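Local structure of PipY (Synechococcus elongatus, 5NLC) at residues A9-Q14 with S196-A201. The protein binds pyridoxal 5'-phosphate, the active form of vitamin B6, and is probably involved in the homeostasis of this cofactor. Sequence-based numbering, arbitrary orientation.
Sequences ASLRSQ and SDWPLA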
# COMPACT_ATOMS: atom_id res chain seq x y z
N ALA A 9 3.57 -10.98 -17.64
CA ALA A 9 4.94 -11.26 -18.11
C ALA A 9 5.68 -10.02 -18.60
O ALA A 9 6.94 -9.87 -18.43
CB ALA A 9 4.92 -12.28 -19.22
N SER A 10 4.93 -9.17 -19.27
CA SER A 10 5.48 -7.97 -19.85
C SER A 10 5.85 -7.02 -18.74
O SER A 10 6.97 -6.46 -18.73
CB SER A 10 4.51 -7.39 -20.86
OG SER A 10 5.02 -6.19 -21.34
N LEU A 11 4.94 -6.83 -17.79
CA LEU A 11 5.25 -5.98 -16.65
C LEU A 11 6.40 -6.48 -15.83
O LEU A 11 7.34 -5.70 -15.51
CB LEU A 11 4.07 -5.86 -15.75
CG LEU A 11 2.95 -5.07 -16.34
CD1 LEU A 11 1.61 -5.51 -15.73
CD2 LEU A 11 3.22 -3.62 -16.06
N ARG A 12 6.37 -7.76 -15.48
CA ARG A 12 7.47 -8.31 -14.68
C ARG A 12 8.83 -8.17 -15.42
O ARG A 12 9.85 -7.98 -14.76
CB ARG A 12 7.23 -9.78 -14.31
CG ARG A 12 6.14 -9.92 -13.30
CD ARG A 12 5.83 -11.41 -13.07
NE ARG A 12 5.12 -11.59 -11.79
CZ ARG A 12 4.90 -12.76 -11.16
NH1 ARG A 12 5.32 -13.93 -11.67
NH2 ARG A 12 4.22 -12.74 -10.01
N SER A 13 8.84 -8.23 -16.76
CA SER A 13 10.10 -8.09 -17.47
C SER A 13 10.67 -6.67 -17.32
O SER A 13 11.85 -6.49 -17.49
CB SER A 13 9.99 -8.50 -18.93
OG SER A 13 9.24 -7.55 -19.65
N GLN A 14 9.82 -5.69 -17.04
CA GLN A 14 10.26 -4.33 -16.86
C GLN A 14 10.72 -4.03 -15.43
O GLN A 14 11.33 -3.04 -15.24
CB GLN A 14 9.19 -3.31 -17.28
CG GLN A 14 8.71 -3.46 -18.70
CD GLN A 14 7.49 -2.64 -19.00
OE1 GLN A 14 6.43 -3.17 -19.31
NE2 GLN A 14 7.63 -1.33 -18.93
N SER A 196 -0.22 5.46 -14.09
CA SER A 196 0.49 6.31 -15.04
C SER A 196 1.89 6.76 -14.59
O SER A 196 2.61 7.28 -15.38
CB SER A 196 -0.34 7.55 -15.29
OG SER A 196 -0.77 8.07 -14.05
N ASP A 197 2.24 6.60 -13.32
CA ASP A 197 3.51 7.13 -12.85
C ASP A 197 4.45 6.11 -12.24
O ASP A 197 5.55 6.48 -11.76
CB ASP A 197 3.32 8.34 -11.96
CG ASP A 197 2.72 8.02 -10.61
OD1 ASP A 197 2.71 6.82 -10.22
OD2 ASP A 197 2.33 9.01 -9.90
N TRP A 198 4.11 4.82 -12.34
CA TRP A 198 4.96 3.80 -11.69
C TRP A 198 6.42 3.73 -12.24
O TRP A 198 7.30 3.44 -11.50
CB TRP A 198 4.32 2.39 -11.63
CG TRP A 198 4.15 1.71 -12.96
CD1 TRP A 198 2.98 1.59 -13.68
CD2 TRP A 198 5.14 1.02 -13.69
NE1 TRP A 198 3.19 0.90 -14.84
CE2 TRP A 198 4.51 0.56 -14.90
CE3 TRP A 198 6.50 0.80 -13.51
CZ2 TRP A 198 5.21 -0.17 -15.85
CZ3 TRP A 198 7.19 0.06 -14.47
CH2 TRP A 198 6.55 -0.37 -15.65
N PRO A 199 6.65 4.02 -13.53
CA PRO A 199 8.08 4.01 -13.94
C PRO A 199 8.90 5.08 -13.18
O PRO A 199 10.05 4.84 -12.83
CB PRO A 199 8.01 4.26 -15.45
CG PRO A 199 6.63 3.76 -15.85
CD PRO A 199 5.75 4.15 -14.69
N LEU A 200 8.33 6.24 -12.88
CA LEU A 200 9.05 7.28 -12.12
C LEU A 200 9.29 6.76 -10.69
O LEU A 200 10.37 6.99 -10.10
CB LEU A 200 8.28 8.57 -12.05
CG LEU A 200 7.97 9.25 -13.37
CD1 LEU A 200 7.15 10.51 -13.11
CD2 LEU A 200 9.20 9.57 -14.17
N ALA A 201 8.29 6.04 -10.17
CA ALA A 201 8.36 5.52 -8.79
C ALA A 201 9.45 4.49 -8.67
O ALA A 201 10.28 4.57 -7.75
CB ALA A 201 7.02 4.95 -8.40
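W198 reaches L11 and Q14 because its CG sits between the backbone N and the carbonyl carbon (chi1 67°). This swings the indole out from the first turn of helix 198-203 toward the C-terminal part of helix 4-14. In L11, CG lies anti to the carbonyl carbon (chi1 -69°), which brings CD2 to the indole. The benzo half of the ring does all the touching. L11 CD2 lies 4.0 Å from W198 CZ2, an apolar contact made at a slant to the ring. The Q14 chain, extended beyond CG, crosses the indole at about a right angle, and its amide end meets the ring edge, near the ring plane, by W198 CH2. The amide and ring planes are 58° apart, so the two groups do not stack. P199 CD, from the same segment as W198, lies 3.3 Å above one face of the indole, toward the rim. No hydrogen bond crosses between 9-14 and 196-201; their nearest CA atoms, of Q14 and P199, are 9.1 Å apart. The W198 side chain also touches L15 and, on strand 208-211, I209 and V211. In this modified TIM barrel of fold type III, the contact joins the first helix to the short helix before the last strand. W198 lies three residues after S195, and its side chain is about 7 Å from that of R210. Both bind the cofactor in the PLP-bound protein; no cofactor is bound here. The contact probably rests on van der Waals packing round an indole whose NE1 is already hydrogen-bonded to Q214.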